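Local coordinates for transcriptional regulator, AsnC family (Agrobacterium tumefaciens str. C58, PDB 3I4P), which probably regulates transcription as an Lrp/AsnC-type protein, binding specific DNA sequences through a winged helix-turn-helix domain and carrying calcium sites in its regulatory domain, at residues A[7-12]-A[39-44]; A[84-89]-A[93-98]; A[2-7]-A[27-32]. One frame throughout, in Å; residues are numbered along the deposited sequence.

Contact 1. Residues A[7-12]-A[39-44]; sequences KILRIL and QKMEED
Met41, present in the crystal as selenomethionine, reaches from helix 31-43 to the side of helix 3-12 and meets two neighbouring side chains there, Leu9 with its selenium and Ile8 with its terminal methyl. Selenium meets three atoms of one leucine. It sits against the branch point of Leu9, with CG at 3.7 Å from SE, and both CD1 and CD2 lie equally near, so the isobutyl fork cups a single large, polarisable atom. The methyl contact is a matter of hydrocarbon: Met41 CE lies 3.9 Å from Ile8 CG2 and 4.0 Å from Leu9 CD2, settling between the two residues. Its position follows from the shape of the chain, which runs extended to selenium and then bends (chi3 -70°), turning CE toward Ile8. Such packing illustrates how a small helical DNA-binding domain, here the winged helix-turn-helix of the Lrp/AsnC family, builds its core: the first helix lies against the far end of the third, next to the strand 47-54 that follows. Polar bonding runs around this patch, and none crosses between the two segments. The Met41 backbone hydrogen-bonds with Ile47, whose side chain also touches Leu9 and Met41, while on the surface Glu42 OE2 makes a salt bridge to Arg50. Leu9 also packs on Leu54 of the second subunit.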
loop_
_atom_site.group_PDB
_atom_site.type_symbol
_atom_site.label_atom_id
_atom_site.label_comp_id
_atom_site.label_asym_id
_atom_site.label_seq_id
_atom_site.Cartn_x
_atom_site.Cartn_y
_atom_site.Cartn_z
ATOM N N LYS A 7 -45.341 -3.521 1.917
ATOM C CA LYS A 7 -45.763 -3.325 3.314
ATOM C C LYS A 7 -45.708 -4.645 4.084
ATOM O O LYS A 7 -45.255 -4.671 5.212
ATOM C CB LYS A 7 -47.187 -2.784 3.410
ATOM C CG LYS A 7 -47.368 -1.305 3.086
ATOM C CD LYS A 7 -48.835 -0.996 2.763
ATOM C CE LYS A 7 -49.316 0.346 3.321
ATOM N NZ LYS A 7 -50.208 0.145 4.527
ATOM N N ILE A 8 -46.159 -5.731 3.456
ATOM C CA ILE A 8 -46.096 -7.076 4.060
ATOM C C ILE A 8 -44.646 -7.502 4.348
ATOM O O ILE A 8 -44.322 -7.870 5.463
ATOM C CB ILE A 8 -46.854 -8.159 3.190
ATOM C CG1 ILE A 8 -48.369 -7.857 3.163
ATOM C CG2 ILE A 8 -46.590 -9.591 3.733
ATOM C CD1 ILE A 8 -49.172 -8.645 2.086
ATOM N N LEU A 9 -43.791 -7.401 3.336
ATOM C CA LEU A 9 -42.367 -7.747 3.448
ATOM C C LEU A 9 -41.606 -6.909 4.465
ATOM O O LEU A 9 -40.691 -7.408 5.147
ATOM C CB LEU A 9 -41.669 -7.654 2.085
ATOM C CG LEU A 9 -42.135 -8.660 1.028
ATOM C CD1 LEU A 9 -41.477 -8.370 -0.332
ATOM C CD2 LEU A 9 -41.934 -10.107 1.491
ATOM N N ARG A 10 -41.972 -5.644 4.585
ATOM C CA ARG A 10 -41.288 -4.763 5.534
ATOM C C ARG A 10 -41.468 -5.238 6.984
ATOM O O ARG A 10 -40.541 -5.137 7.813
ATOM C CB ARG A 10 -41.799 -3.354 5.347
ATOM C CG ARG A 10 -41.241 -2.294 6.274
ATOM C CD ARG A 10 -41.591 -0.878 5.624
ATOM N NE ARG A 10 -40.670 -0.580 4.506
ATOM C CZ ARG A 10 -40.982 -0.016 3.338
ATOM N NH1 ARG A 10 -42.246 0.353 3.054
ATOM N NH2 ARG A 10 -40.013 0.204 2.437
ATOM N N ILE A 11 -42.659 -5.764 7.276
ATOM C CA ILE A 11 -42.940 -6.310 8.587
ATOM C C ILE A 11 -42.298 -7.710 8.704
ATOM O O ILE A 11 -41.656 -8.002 9.707
ATOM C CB ILE A 11 -44.442 -6.370 8.881
ATOM C CG1 ILE A 11 -45.034 -4.945 8.824
ATOM C CG2 ILE A 11 -44.696 -7.053 10.249
ATOM C CD1 ILE A 11 -46.543 -4.874 8.788
ATOM N N LEU A 12 -42.450 -8.545 7.677
ATOM C CA LEU A 12 -41.950 -9.932 7.735
ATOM C C LEU A 12 -40.430 -9.983 7.988
ATOM O O LEU A 12 -39.974 -10.773 8.782
ATOM C CB LEU A 12 -42.363 -10.744 6.487
ATOM C CG LEU A 12 -43.842 -11.171 6.399
ATOM C CD1 LEU A 12 -44.081 -11.982 5.147
ATOM C CD2 LEU A 12 -44.296 -11.976 7.626
ATOM N N GLN A 39 -48.293 -16.331 0.488
ATOM C CA GLN A 39 -48.132 -17.619 -0.200
ATOM C C GLN A 39 -47.474 -17.473 -1.578
ATOM O O GLN A 39 -46.570 -18.238 -1.928
ATOM C CB GLN A 39 -49.490 -18.318 -0.355
ATOM C CG GLN A 39 -49.433 -19.627 -1.154
ATOM C CD GLN A 39 -50.690 -20.461 -1.032
ATOM O OE1 GLN A 39 -50.679 -21.528 -0.424
ATOM N NE2 GLN A 39 -51.781 -19.980 -1.609
ATOM N N LYS A 40 -47.948 -16.499 -2.354
ATOM C CA LYS A 40 -47.418 -16.212 -3.703
ATOM C C LYS A 40 -45.915 -15.861 -3.611
ATOM O O LYS A 40 -45.107 -16.323 -4.414
ATOM C CB LYS A 40 -48.187 -15.034 -4.345
ATOM C CG LYS A 40 -48.583 -15.185 -5.849
ATOM C CD LYS A 40 -47.524 -14.685 -6.861
ATOM C CE LYS A 40 -48.086 -14.530 -8.295
HETATM N N MSE A 41 -45.568 -15.043 -2.620
HETATM C CA MSE A 41 -44.198 -14.582 -2.435
HETATM C C MSE A 41 -43.264 -15.687 -1.970
HETATM O O MSE A 41 -42.088 -15.688 -2.350
HETATM C CB MSE A 41 -44.145 -13.366 -1.495
HETATM C CG MSE A 41 -44.581 -12.093 -2.226
HETATM SE SE MSE A 41 -44.329 -10.459 -1.284
HETATM C CE MSE A 41 -45.649 -10.641 0.085
ATOM N N GLU A 42 -43.792 -16.631 -1.185
ATOM C CA GLU A 42 -43.060 -17.845 -0.807
ATOM C C GLU A 42 -42.827 -18.767 -2.020
ATOM O O GLU A 42 -41.677 -19.190 -2.269
ATOM C CB GLU A 42 -43.823 -18.621 0.271
ATOM C CG GLU A 42 -43.971 -17.886 1.583
ATOM C CD GLU A 42 -44.849 -18.601 2.592
ATOM O OE1 GLU A 42 -45.517 -19.631 2.271
ATOM O OE2 GLU A 42 -44.862 -18.095 3.740
ATOM N N GLU A 43 -43.915 -19.079 -2.747
ATOM C CA GLU A 43 -43.863 -19.886 -3.984
ATOM C C GLU A 43 -42.887 -19.322 -5.018
ATOM O O GLU A 43 -42.093 -20.059 -5.591
ATOM C CB GLU A 43 -45.257 -20.000 -4.617
ATOM C CG GLU A 43 -46.164 -21.003 -3.918
ATOM C CD GLU A 43 -47.636 -20.872 -4.316
ATOM O OE1 GLU A 43 -47.969 -20.015 -5.186
ATOM O OE2 GLU A 43 -48.469 -21.639 -3.749
ATOM N N ASP A 44 -42.949 -18.007 -5.230
ATOM C CA ASP A 44 -42.043 -17.304 -6.142
ATOM C C ASP A 44 -40.610 -17.172 -5.598
ATOM O O ASP A 44 -39.721 -16.800 -6.341
ATOM C CB ASP A 44 -42.564 -15.890 -6.459
ATOM C CG ASP A 44 -43.900 -15.896 -7.172
ATOM O OD1 ASP A 44 -44.409 -16.998 -7.520
ATOM O OD2 ASP A 44 -44.451 -14.780 -7.365
#

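Contact 2. Residues A[84-89]-A[93-98]; sequences EVVSEF and VEFYRM
With CG swung anti to the backbone nitrogen (chi1 -179°), the benzyl group of Phe95 leaves strand 92-98 toward helix 76-88, and Val86, with CG1 also anti to its nitrogen (chi1 -177°), puts that methyl over the ring. This is helix-on-sheet packing in the ferredoxin-like βαββαβ fold of the Lrp/AsnC regulatory domain, where the helices cover one side of an antiparallel sheet. The valine makes a CH-pi contact: CG1 stands 4.1 Å from the centroid of the Phe95 ring and 14° off its normal. Val86 CB also closes on the rim, 3.8 Å from CE2 of Phe95, and the two side chains cross at about a right angle. Phe82 and Ser83 of the same helix and Leu106 of the adjacent strand also touch the Phe95 side chain. Near the start of strand 92-98 Val93 and Glu94 both face Arg107, a classic beta bulge. Residues 94-98 also pair antiparallel with a strand of the second subunit, which carries the sheet across the interface. Ser87 brings a polar group to this apolar setting. Its hydroxyl hydrogen-bonds with the carbonyl oxygen of Ser83, one turn back, while OG lies in the plane of the Phe95 ring, at the edge, 3.6 Å from CD2.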
loop_
_atom_site.group_PDB
_atom_site.type_symbol
_atom_site.label_atom_id
_atom_site.label_comp_id
_atom_site.label_asym_id
_atom_site.label_seq_id
_atom_site.Cartn_x
_atom_site.Cartn_y
_atom_site.Cartn_z
ATOM N N GLU A 84 -16.422 -24.215 -2.490
ATOM C CA GLU A 84 -17.175 -25.263 -1.777
ATOM C C GLU A 84 -16.557 -25.618 -0.400
ATOM O O GLU A 84 -17.308 -25.841 0.573
ATOM C CB GLU A 84 -17.320 -26.548 -2.613
ATOM C CG GLU A 84 -18.388 -26.475 -3.705
ATOM N N VAL A 85 -15.220 -25.678 -0.296
ATOM C CA VAL A 85 -14.597 -26.086 0.977
ATOM C C VAL A 85 -14.585 -24.931 1.975
ATOM O O VAL A 85 -14.782 -25.155 3.167
ATOM C CB VAL A 85 -13.165 -26.727 0.853
ATOM C CG1 VAL A 85 -13.103 -27.783 -0.281
ATOM C CG2 VAL A 85 -12.109 -25.680 0.718
ATOM N N VAL A 86 -14.370 -23.699 1.514
ATOM C CA VAL A 86 -14.522 -22.552 2.426
ATOM C C VAL A 86 -15.981 -22.423 2.918
ATOM O O VAL A 86 -16.218 -22.179 4.107
ATOM C CB VAL A 86 -13.984 -21.233 1.833
ATOM C CG1 VAL A 86 -14.119 -20.117 2.861
ATOM C CG2 VAL A 86 -12.508 -21.421 1.431
ATOM N N SER A 87 -16.936 -22.674 2.024
ATOM C CA SER A 87 -18.370 -22.601 2.357
ATOM C C SER A 87 -18.817 -23.594 3.418
ATOM O O SER A 87 -19.783 -23.325 4.129
ATOM C CB SER A 87 -19.248 -22.781 1.116
ATOM O OG SER A 87 -19.195 -21.617 0.332
ATOM N N GLU A 88 -18.129 -24.728 3.534
ATOM C CA GLU A 88 -18.563 -25.739 4.495
ATOM C C GLU A 88 -18.290 -25.280 5.939
ATOM O O GLU A 88 -18.938 -25.771 6.848
ATOM C CB GLU A 88 -17.923 -27.124 4.227
ATOM C CG GLU A 88 -18.514 -27.913 3.019
ATOM C CD GLU A 88 -17.540 -29.011 2.459
ATOM O OE1 GLU A 88 -16.861 -29.702 3.269
ATOM O OE2 GLU A 88 -17.436 -29.180 1.207
ATOM N N PHE A 89 -17.349 -24.362 6.154
ATOM C CA PHE A 89 -16.985 -23.995 7.523
ATOM C C PHE A 89 -18.151 -23.250 8.113
ATOM O O PHE A 89 -18.613 -22.242 7.533
ATOM C CB PHE A 89 -15.712 -23.135 7.611
ATOM C CG PHE A 89 -14.445 -23.887 7.325
ATOM C CD1 PHE A 89 -13.789 -24.586 8.343
ATOM C CD2 PHE A 89 -13.904 -23.896 6.045
ATOM C CE1 PHE A 89 -12.630 -25.294 8.074
ATOM C CE2 PHE A 89 -12.733 -24.608 5.762
ATOM C CZ PHE A 89 -12.102 -25.316 6.775
ATOM N N VAL A 93 -19.519 -17.055 7.783
ATOM C CA VAL A 93 -20.931 -16.753 7.730
ATOM C C VAL A 93 -21.275 -15.975 6.456
ATOM O O VAL A 93 -22.451 -15.944 6.015
ATOM C CB VAL A 93 -21.445 -16.114 9.037
ATOM C CG1 VAL A 93 -21.457 -17.175 10.179
ATOM C CG2 VAL A 93 -20.677 -14.888 9.379
ATOM N N GLU A 94 -20.251 -15.372 5.846
ATOM C CA GLU A 94 -20.432 -14.638 4.601
ATOM C C GLU A 94 -19.182 -14.815 3.810
ATOM O O GLU A 94 -18.105 -14.855 4.369
ATOM C CB GLU A 94 -20.710 -13.141 4.836
ATOM C CG GLU A 94 -21.963 -12.872 5.571
ATOM C CD GLU A 94 -22.206 -11.368 5.896
ATOM O OE1 GLU A 94 -21.820 -10.506 5.093
ATOM O OE2 GLU A 94 -22.813 -11.109 6.963
ATOM N N PHE A 95 -19.333 -14.888 2.499
ATOM C CA PHE A 95 -18.227 -15.260 1.607
ATOM C C PHE A 95 -18.503 -14.662 0.247
ATOM O O PHE A 95 -19.539 -14.977 -0.384
ATOM C CB PHE A 95 -18.169 -16.790 1.553
ATOM C CG PHE A 95 -17.081 -17.372 0.689
ATOM C CD1 PHE A 95 -15.926 -16.679 0.360
ATOM C CD2 PHE A 95 -17.188 -18.682 0.281
ATOM C CE1 PHE A 95 -14.908 -17.288 -0.399
ATOM C CE2 PHE A 95 -16.189 -19.281 -0.502
ATOM C CZ PHE A 95 -15.042 -18.584 -0.821
ATOM N N TYR A 96 -17.593 -13.793 -0.193
ATOM C CA TYR A 96 -17.758 -13.057 -1.436
ATOM C C TYR A 96 -16.550 -13.161 -2.300
ATOM O O TYR A 96 -15.402 -13.064 -1.826
ATOM C CB TYR A 96 -17.990 -11.542 -1.195
ATOM C CG TYR A 96 -19.230 -11.254 -0.425
ATOM C CD1 TYR A 96 -20.437 -11.011 -1.061
ATOM C CD2 TYR A 96 -19.211 -11.278 0.954
ATOM C CE1 TYR A 96 -21.564 -10.775 -0.334
ATOM C CE2 TYR A 96 -20.336 -11.078 1.682
ATOM C CZ TYR A 96 -21.505 -10.825 1.047
ATOM O OH TYR A 96 -22.619 -10.617 1.821
ATOM N N ARG A 97 -16.823 -13.296 -3.588
ATOM C CA ARG A 97 -15.822 -13.154 -4.603
ATOM C C ARG A 97 -15.813 -11.673 -4.918
ATOM O O ARG A 97 -16.845 -11.115 -5.261
ATOM C CB ARG A 97 -16.153 -14.012 -5.828
ATOM C CG ARG A 97 -15.152 -13.856 -6.937
ATOM C CD ARG A 97 -15.204 -15.031 -7.937
ATOM N NE ARG A 97 -16.533 -15.105 -8.535
ATOM C CZ ARG A 97 -16.946 -14.378 -9.563
ATOM N NH1 ARG A 97 -16.128 -13.511 -10.155
ATOM N NH2 ARG A 97 -18.191 -14.525 -10.012
HETATM N N MSE A 98 -14.660 -11.031 -4.730
HETATM C CA MSE A 98 -14.554 -9.600 -4.852
HETATM C C MSE A 98 -13.865 -9.201 -6.146
HETATM O O MSE A 98 -13.203 -10.019 -6.823
HETATM C CB MSE A 98 -13.750 -9.018 -3.701
HETATM C CG MSE A 98 -14.308 -9.266 -2.304
HETATM SE SE MSE A 98 -15.968 -8.383 -1.955
HETATM C CE MSE A 98 -15.594 -6.537 -2.078
#

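Contact 3. Residues A[2-7]-A[27-32]; sequences DRLDRK and VGLSTT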
loop_
_atom_site.group_PDB
_atom_site.type_symbol
_atom_site.label_atom_id
_atom_site.label_comp_id
_atom_site.label_asym_id
_atom_site.label_seq_id
_atom_site.Cartn_x
_atom_site.Cartn_y
_atom_site.Cartn_z
ATOM N N ASP A 2 -46.221 -5.371 -5.830
ATOM C CA ASP A 2 -46.843 -4.051 -5.655
ATOM C C ASP A 2 -46.594 -3.494 -4.245
ATOM O O ASP A 2 -45.853 -4.102 -3.450
ATOM C CB ASP A 2 -48.346 -4.078 -6.048
ATOM C CG ASP A 2 -49.218 -4.851 -5.070
ATOM O OD1 ASP A 2 -48.814 -5.088 -3.914
ATOM O OD2 ASP A 2 -50.345 -5.214 -5.453
ATOM N N ARG A 3 -47.183 -2.339 -3.950
ATOM C CA ARG A 3 -46.875 -1.608 -2.726
ATOM C C ARG A 3 -47.407 -2.280 -1.478
ATOM O O ARG A 3 -46.844 -2.126 -0.397
ATOM C CB ARG A 3 -47.403 -0.183 -2.792
ATOM C CG ARG A 3 -46.707 0.644 -3.827
ATOM C CD ARG A 3 -47.133 2.112 -3.765
ATOM N NE ARG A 3 -46.208 2.992 -4.490
ATOM N N LEU A 4 -48.505 -3.010 -1.620
ATOM C CA LEU A 4 -49.032 -3.795 -0.509
ATOM C C LEU A 4 -48.129 -4.988 -0.174
ATOM O O LEU A 4 -48.030 -5.358 0.974
ATOM C CB LEU A 4 -50.469 -4.252 -0.788
ATOM C CG LEU A 4 -51.521 -3.327 -0.165
ATOM C CD1 LEU A 4 -52.868 -3.568 -0.782
ATOM C CD2 LEU A 4 -51.523 -3.601 1.357
ATOM N N ASP A 5 -47.502 -5.584 -1.183
ATOM C CA ASP A 5 -46.521 -6.660 -0.992
ATOM C C ASP A 5 -45.327 -6.108 -0.237
ATOM O O ASP A 5 -44.815 -6.746 0.673
ATOM C CB ASP A 5 -46.065 -7.235 -2.335
ATOM C CG ASP A 5 -47.158 -8.054 -3.025
ATOM O OD1 ASP A 5 -47.837 -8.836 -2.333
ATOM O OD2 ASP A 5 -47.332 -7.933 -4.259
ATOM N N ARG A 6 -44.905 -4.903 -0.598
ATOM C CA ARG A 6 -43.824 -4.242 0.109
ATOM C C ARG A 6 -44.124 -4.003 1.606
ATOM O O ARG A 6 -43.236 -4.257 2.459
ATOM C CB ARG A 6 -43.457 -2.936 -0.577
ATOM C CG ARG A 6 -42.231 -2.260 0.038
ATOM C CD ARG A 6 -42.124 -0.832 -0.413
ATOM N NE ARG A 6 -41.278 -0.703 -1.573
ATOM C CZ ARG A 6 -41.409 0.226 -2.510
ATOM N NH1 ARG A 6 -42.402 1.115 -2.470
ATOM N NH2 ARG A 6 -40.549 0.232 -3.524
ATOM N N LYS A 7 -45.341 -3.521 1.917
ATOM C CA LYS A 7 -45.763 -3.325 3.314
ATOM C C LYS A 7 -45.708 -4.645 4.084
ATOM O O LYS A 7 -45.255 -4.671 5.212
ATOM C CB LYS A 7 -47.187 -2.784 3.410
ATOM C CG LYS A 7 -47.368 -1.305 3.086
ATOM C CD LYS A 7 -48.835 -0.996 2.763
ATOM C CE LYS A 7 -49.316 0.346 3.321
ATOM N NZ LYS A 7 -50.208 0.145 4.527
ATOM N N VAL A 27 -51.236 -4.078 7.840
ATOM C CA VAL A 27 -51.091 -3.599 6.458
ATOM C C VAL A 27 -52.390 -3.093 5.769
ATOM O O VAL A 27 -52.353 -2.775 4.577
ATOM C CB VAL A 27 -50.440 -4.661 5.520
ATOM C CG1 VAL A 27 -49.004 -5.045 6.005
ATOM C CG2 VAL A 27 -51.330 -5.876 5.350
ATOM N N GLY A 28 -53.512 -3.012 6.490
ATOM C CA GLY A 28 -54.768 -2.486 5.928
ATOM C C GLY A 28 -55.530 -3.481 5.062
ATOM O O GLY A 28 -56.270 -3.087 4.181
ATOM N N LEU A 29 -55.354 -4.773 5.329
ATOM C CA LEU A 29 -55.906 -5.856 4.509
ATOM C C LEU A 29 -56.778 -6.813 5.331
ATOM O O LEU A 29 -56.572 -6.988 6.545
ATOM C CB LEU A 29 -54.753 -6.643 3.894
ATOM C CG LEU A 29 -54.494 -6.747 2.387
ATOM C CD1 LEU A 29 -54.961 -5.543 1.566
ATOM C CD2 LEU A 29 -53.009 -7.055 2.149
ATOM N N SER A 30 -57.769 -7.425 4.673
ATOM C CA SER A 30 -58.444 -8.590 5.249
ATOM C C SER A 30 -57.464 -9.783 5.256
ATOM O O SER A 30 -56.432 -9.785 4.557
ATOM C CB SER A 30 -59.786 -8.911 4.547
ATOM O OG SER A 30 -59.637 -9.366 3.218
ATOM N N THR A 31 -57.783 -10.787 6.060
ATOM C CA THR A 31 -56.841 -11.869 6.343
ATOM C C THR A 31 -56.522 -12.737 5.111
ATOM O O THR A 31 -55.376 -12.974 4.810
ATOM C CB THR A 31 -57.357 -12.716 7.526
ATOM O OG1 THR A 31 -57.448 -11.861 8.679
ATOM C CG2 THR A 31 -56.410 -13.915 7.813
ATOM N N THR A 32 -57.544 -13.197 4.390
ATOM C CA THR A 32 -57.316 -14.116 3.271
ATOM C C THR A 32 -56.430 -13.509 2.186
ATOM O O THR A 32 -55.456 -14.130 1.810
ATOM C CB THR A 32 -58.631 -14.656 2.686
ATOM O OG1 THR A 32 -59.334 -15.325 3.728
ATOM C CG2 THR A 32 -58.379 -15.632 1.519
#
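Leu4 and Leu29 cross obliquely, meeting at their methyl ends: CD1 of Leu4 is 3.7 Å from CD1 of Leu29, and the CD2 pair of the two residues is nearly as close, at 3.8 Å. The fork of Leu4 also leans over the end of helix 20-27, where its CD2 lies 3.4 Å from the carbonyl oxygen of Val27. Lys7, one turn beyond Leu4 on helix 3-12, meets Val27, whose CG1 lies against the Lys7 backbone and 3.9 Å from Lys7 CB. Segment 27-32 spans the turn of the helix-turn-helix motif, in which Gly28, with positive phi, closes helix 20-27 in a Schellman motif before helix 31-43 begins. On the other segment Asp2 and Asp5 form a capping box at the start of helix 3-12, each backbone N-H meeting the other's carboxylate; Arg37 makes salt bridges to both. Bends at chi3 and chi4 fold the Lys7 chain so that NZ is 3.6 Å from Val27 O. No hydrogen bond crosses between the segments, but an ammonium near a carbonyl at the C-terminal end of a helix would be expected to add a modest attraction, weakened by solvent, to otherwise apolar packing.

How the contacts relate
Contacts 1 and 3 belong to one DNA-binding domain, and both set helix 3-12 against a partner: the far end of helix 31-43 in contact 1, the end of helix 20-27 and the turn leading into helix 31-43 in contact 3. They share Lys7 and touch, with Ile11 CD1 3.7 Å from Val27 CG1. Contact 1 is buried and purely apolar, whereas contact 3 is partly exposed and sets a lysine beside a helix end. Contact 2 stands apart, nearest atoms about 17 Å from contact 1, in the regulatory domain across the chain's centre. It too is buried, but joins helix to sheet through an aromatic ring. Contacts 1 and 2 both touch the second subunit; no other chain of the assembly touches contact 3.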